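Local coordinates for protein 2-Keto-3-deoxy-(6-phospho-)gluconate aldolase (Thermoproteus tenax, PDB 2R91) that is an aldolase of the dihydrodipicolinate synthetase family, built on a TIM barrel and present here as an assembly of four chains, at residues A[37-41]-A[127-131]; A[95-99]-A[113-117]. All blocks are in the same frame, centred on the assembly; numbering follows the deposited sequence.

Contact 1. Residues A[37-41]-A[127-131]; sequences FVAGT and LYNYP. With SO4 (sulfate ion), chain E.
At the C-terminal mouth of a TIM barrel, where enzymes of this fold carry their active sites, residues 37-41 leave strand 35-38 and meet residues 127-131, the end of strand 125-129 and the start of the next helix, across the barrel interior. Deeper inside, Phe37 turns its edge onto one face of Tyr128 in a T-shaped stack, with centroids 5.2 Å apart and planes at 88°. The leading atom, Phe37 CZ, stands 3.8 Å from Tyr128 CD2, over the rim of the ring. With CG of Tyr128 anti to the backbone N (chi1 171°), the phenol is carried across to the turn after strand 35-38, where Gly40 CA packs obliquely against CE2. The backbone N-H of Thr41 points at Tyr128 OH, 3.0 Å away with an N-H...O angle of 158°. Thr41 OG1 also lies 2.7 Å from Tyr128 OH, but its proton has another acceptor within reach; Thr41 OG1 is also hydrogen-bonded to Tyr101 OH of the second subunit. Tyr130 brings the edge of its ring to Thr41, its CD2 3.3 Å from OG1. Tyr128 OH donates to O1 of a sulfate over a modelled 2.5 Å, a very short distance best read with caution, while Thr42, Thr155 and Lys153 hold the anion as well. The phenol oxygen thus accepts from a main-chain amide and, if the very short contact is taken as modelled, donates to the sulfate; the stack below limits how the ring can turn, which probably holds the hydroxyl in a set direction.

Contact 2. Residues A[95-99]-A[113-117]; sequences ASLPP and YFRDL
Tyr113 and Phe114, consecutive on helix 107-120, present their rings to residues 95-99 in different ways, and with them the helix of a beta-alpha-beta unit packs on the end of strand 93-96. Tyr113 reaches out with CG anti to its backbone N (chi1 179°), bringing the hydroxyl to the side chain of Ser96, the last residue of the strand. Ser96 OG lies in the plane of this ring, at its edge, and accepts a hydrogen bond from Tyr113 OH at 2.7 Å. Ser96 OG in turn donates a hydrogen bond to Leu97 O, 2.6 Å from that oxygen and tilted 18° from the carbonyl plane. One face of the same Tyr113 ring takes Pro99: CG sits 4.2 Å from the centroid, 27° off the normal, in a CH-pi contact. Phe114 swings the other way, its CG anti to the carbonyl carbon, and turns its edge to the strand, with CE1 3.5 Å from Ser96 O in the ring plane. Tyr113 CD2 lies over the centre of one Phe114 face. At the far end of that ring, CZ comes within 3.6 Å of Pro98 CA, and Leu127 of the next strand also touches Phe114. One helical turn beyond Tyr113, Leu117 closes the contact, its CD2 3.5 Å from Ser96 CB. Both Tyr113 and Ser96 are buried, and the chain from Tyr113 to Ser96 to Leu97 O gives each hydroxyl an acceptor. These two linked hydrogen bonds should fix the rotation of the serine and the position of the tyrosine.

Overall arrangement
Strands 93-96 and 125-129 are neighbours in the barrel, which brings the two contacts to centres 11 Å apart; the centre of contact 1 is about 6 Å and that of contact 2 about 17 Å from the centre of the chain. A probable hydrogen bond, 2.9 Å long, joins Tyr128 N to Ser96 O. The CB of Leu97 points away from residues 113-117, and its CD2 lies 3.5 Å from Tyr128 CD2; the tyrosine beside the sulfate thus lies between Phe37 and Leu97, one from each contact. Deeper down, Phe37 CE1 meets Ala95 CB at 3.5 Å. Tyr101 of the second subunit packs on Leu97 and is hydrogen-bonded to Thr41 OG1, linking both contacts to the subunit interface.

Contact 1. Residues A[37-41]-A[127-131]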
loop_
_atom_site.group_PDB
_atom_site.type_symbol
_atom_site.label_atom_id
_atom_site.label_comp_id
_atom_site.label_asym_id
_atom_site.label_seq_id
_atom_site.Cartn_x
_atom_site.Cartn_y
_atom_site.Cartn_z
ATOM N N PHE A 37 -13.136 24.840 11.858
ATOM C CA PHE A 37 -11.887 24.091 12.150
ATOM C C PHE A 37 -10.755 24.789 11.407
ATOM O O PHE A 37 -10.682 24.738 10.178
ATOM C CB PHE A 37 -12.072 22.620 11.691
ATOM C CG PHE A 37 -10.908 21.696 11.981
ATOM C CD1 PHE A 37 -10.471 21.458 13.262
ATOM C CD2 PHE A 37 -10.281 21.019 10.965
ATOM C CE1 PHE A 37 -9.397 20.560 13.514
ATOM C CE2 PHE A 37 -9.222 20.140 11.205
ATOM C CZ PHE A 37 -8.786 19.901 12.467
ATOM N N VAL A 38 -9.884 25.492 12.148
ATOM C CA VAL A 38 -8.772 26.236 11.527
ATOM C C VAL A 38 -7.458 25.452 11.453
ATOM O O VAL A 38 -7.126 24.691 12.376
ATOM C CB VAL A 38 -8.568 27.610 12.266
ATOM N N ALA A 39 -6.738 25.654 10.352
ATOM C CA ALA A 39 -5.407 25.041 10.054
ATOM C C ALA A 39 -5.482 23.521 9.874
ATOM O O ALA A 39 -4.544 22.782 10.226
ATOM C CB ALA A 39 -4.330 25.441 11.108
ATOM N N GLY A 40 -6.627 23.043 9.373
ATOM C CA GLY A 40 -6.726 21.622 8.979
ATOM C C GLY A 40 -5.966 21.461 7.679
ATOM O O GLY A 40 -5.358 22.425 7.215
ATOM N N THR A 41 -5.977 20.263 7.079
ATOM C CA THR A 41 -5.290 20.097 5.787
ATOM C C THR A 41 -5.866 21.011 4.733
ATOM O O THR A 41 -5.127 21.613 3.955
ATOM C CB THR A 41 -5.354 18.618 5.297
ATOM O OG1 THR A 41 -4.757 17.821 6.300
ATOM C CG2 THR A 41 -4.598 18.438 3.978
ATOM N N LEU A 127 -8.042 14.177 18.471
ATOM C CA LEU A 127 -7.155 13.563 17.507
ATOM C C LEU A 127 -7.651 13.929 16.104
ATOM O O LEU A 127 -8.837 13.803 15.806
ATOM C CB LEU A 127 -7.108 12.045 17.719
ATOM C CG LEU A 127 -6.572 11.227 16.529
ATOM C CD1 LEU A 127 -5.072 11.410 16.268
ATOM C CD2 LEU A 127 -6.955 9.737 16.708
ATOM N N TYR A 128 -6.761 14.439 15.260
ATOM C CA TYR A 128 -7.064 14.668 13.854
ATOM C C TYR A 128 -6.248 13.642 13.077
ATOM O O TYR A 128 -5.026 13.788 12.889
ATOM C CB TYR A 128 -6.726 16.121 13.446
ATOM C CG TYR A 128 -6.798 16.463 11.955
ATOM C CD1 TYR A 128 -7.645 15.762 11.064
ATOM C CD2 TYR A 128 -6.055 17.519 11.448
ATOM C CE1 TYR A 128 -7.684 16.098 9.700
ATOM C CE2 TYR A 128 -6.085 17.863 10.110
ATOM C CZ TYR A 128 -6.907 17.171 9.236
ATOM O OH TYR A 128 -6.900 17.563 7.920
ATOM N N ASN A 129 -6.939 12.585 12.650
ATOM C CA ASN A 129 -6.331 11.433 12.017
ATOM C C ASN A 129 -6.521 11.550 10.499
ATOM O O ASN A 129 -7.611 11.873 10.029
ATOM C CB ASN A 129 -6.993 10.156 12.593
ATOM C CG ASN A 129 -6.270 8.866 12.200
ATOM O OD1 ASN A 129 -6.848 7.984 11.540
ATOM N ND2 ASN A 129 -5.044 8.728 12.638
ATOM N N TYR A 130 -5.449 11.351 9.732
ATOM C CA TYR A 130 -5.495 11.512 8.291
ATOM C C TYR A 130 -4.368 10.669 7.711
ATOM O O TYR A 130 -3.335 11.193 7.264
ATOM C CB TYR A 130 -5.344 12.995 7.901
ATOM C CG TYR A 130 -5.651 13.324 6.454
ATOM C CD1 TYR A 130 -5.783 12.316 5.485
ATOM C CD2 TYR A 130 -5.784 14.645 6.047
ATOM C CE1 TYR A 130 -6.037 12.635 4.146
ATOM C CE2 TYR A 130 -6.068 14.965 4.730
ATOM C CZ TYR A 130 -6.174 13.961 3.790
ATOM O OH TYR A 130 -6.460 14.281 2.500
ATOM N N PRO A 131 -4.537 9.340 7.756
ATOM C CA PRO A 131 -3.396 8.465 7.401
ATOM C C PRO A 131 -2.782 8.664 6.028
ATOM O O PRO A 131 -1.556 8.560 5.913
ATOM C CB PRO A 131 -3.940 7.035 7.571
ATOM C CG PRO A 131 -5.176 7.182 8.410
ATOM C CD PRO A 131 -5.712 8.593 8.243
HETATM S S SO4 E . -9.388 18.224 5.902
HETATM O O1 SO4 E . -8.913 17.012 6.621
HETATM O O2 SO4 E . -10.865 18.092 5.900
HETATM O O3 SO4 E . -8.892 19.511 6.359
HETATM O O4 SO4 E . -8.931 18.235 4.490
#

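Contact 2. Residues A[95-99]-A[113-117]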
loop_
_atom_site.group_PDB
_atom_site.type_symbol
_atom_site.label_atom_id
_atom_site.label_comp_id
_atom_site.label_asym_id
_atom_site.label_seq_id
_atom_site.Cartn_x
_atom_site.Cartn_y
_atom_site.Cartn_z
ATOM N N ALA A 95 -7.075 20.571 18.145
ATOM C CA ALA A 95 -6.895 19.263 17.522
ATOM C C ALA A 95 -5.453 19.147 17.089
ATOM O O ALA A 95 -4.792 20.162 16.878
ATOM C CB ALA A 95 -7.822 19.109 16.311
ATOM N N SER A 96 -4.962 17.926 16.931
ATOM C CA SER A 96 -3.650 17.735 16.307
ATOM C C SER A 96 -3.592 16.494 15.430
ATOM O O SER A 96 -4.084 15.423 15.809
ATOM C CB SER A 96 -2.499 17.661 17.356
ATOM O OG SER A 96 -1.244 17.681 16.683
ATOM N N LEU A 97 -2.986 16.650 14.258
ATOM C CA LEU A 97 -2.444 15.524 13.527
ATOM C C LEU A 97 -1.485 14.812 14.464
ATOM O O LEU A 97 -0.871 15.453 15.332
ATOM C CB LEU A 97 -1.653 16.032 12.317
ATOM C CG LEU A 97 -2.441 16.758 11.213
ATOM C CD1 LEU A 97 -1.525 17.545 10.270
ATOM C CD2 LEU A 97 -3.269 15.741 10.379
ATOM N N PRO A 98 -1.301 13.485 14.260
ATOM C CA PRO A 98 -0.152 12.827 14.861
ATOM C C PRO A 98 1.125 13.382 14.205
ATOM O O PRO A 98 1.078 13.889 13.096
ATOM C CB PRO A 98 -0.302 11.358 14.415
ATOM C CG PRO A 98 -1.777 11.202 13.955
ATOM C CD PRO A 98 -2.117 12.580 13.418
ATOM N N PRO A 99 2.267 13.246 14.875
ATOM C CA PRO A 99 3.524 13.605 14.188
ATOM C C PRO A 99 3.552 12.984 12.779
ATOM O O PRO A 99 3.298 11.785 12.633
ATOM C CB PRO A 99 4.596 12.955 15.091
ATOM C CG PRO A 99 3.962 13.145 16.544
ATOM C CD PRO A 99 2.474 12.790 16.266
ATOM N N TYR A 113 3.859 12.923 22.649
ATOM C CA TYR A 113 3.334 14.089 21.926
ATOM C C TYR A 113 1.904 14.454 22.329
ATOM O O TYR A 113 1.620 15.594 22.722
ATOM C CB TYR A 113 3.374 13.857 20.404
ATOM C CG TYR A 113 2.799 15.041 19.632
ATOM C CD1 TYR A 113 3.537 16.239 19.503
ATOM C CD2 TYR A 113 1.511 14.982 19.059
ATOM C CE1 TYR A 113 3.028 17.342 18.813
ATOM C CE2 TYR A 113 1.000 16.046 18.369
ATOM C CZ TYR A 113 1.754 17.238 18.245
ATOM O OH TYR A 113 1.241 18.311 17.550
ATOM N N PHE A 114 0.989 13.495 22.194
ATOM C CA PHE A 114 -0.413 13.754 22.552
ATOM C C PHE A 114 -0.599 13.984 24.037
ATOM O O PHE A 114 -1.329 14.864 24.415
ATOM C CB PHE A 114 -1.364 12.639 22.033
ATOM C CG PHE A 114 -1.638 12.742 20.541
ATOM C CD1 PHE A 114 -2.538 13.669 20.057
ATOM C CD2 PHE A 114 -1.001 11.901 19.645
ATOM C CE1 PHE A 114 -2.800 13.799 18.689
ATOM C CE2 PHE A 114 -1.242 12.017 18.278
ATOM C CZ PHE A 114 -2.161 12.975 17.798
ATOM N N ARG A 115 0.089 13.235 24.882
ATOM C CA ARG A 115 -0.094 13.457 26.329
ATOM C C ARG A 115 0.407 14.836 26.779
ATOM O O ARG A 115 -0.234 15.512 27.582
ATOM C CB ARG A 115 0.548 12.327 27.119
ATOM C CG ARG A 115 -0.287 11.059 26.983
ATOM C CD ARG A 115 0.458 9.848 27.431
ATOM N NE ARG A 115 -0.359 8.639 27.335
ATOM C CZ ARG A 115 0.129 7.404 27.414
ATOM N NH1 ARG A 115 1.442 7.220 27.566
ATOM N NH2 ARG A 115 -0.684 6.348 27.342
ATOM N N ASP A 116 1.522 15.279 26.216
ATOM C CA ASP A 116 1.990 16.632 26.473
ATOM C C ASP A 116 0.990 17.704 26.044
ATOM O O ASP A 116 0.814 18.732 26.706
ATOM C CB ASP A 116 3.312 16.865 25.766
ATOM C CG ASP A 116 4.471 16.249 26.504
ATOM O OD1 ASP A 116 4.241 15.617 27.563
ATOM O OD2 ASP A 116 5.604 16.379 26.013
ATOM N N LEU A 117 0.338 17.489 24.908
ATOM C CA LEU A 117 -0.689 18.419 24.470
ATOM C C LEU A 117 -1.860 18.469 25.449
ATOM O O LEU A 117 -2.347 19.557 25.822
ATOM C CB LEU A 117 -1.199 17.970 23.103
ATOM C CG LEU A 117 -1.352 18.979 21.989
ATOM C CD1 LEU A 117 -0.208 20.021 21.999
ATOM C CD2 LEU A 117 -1.410 18.200 20.644
#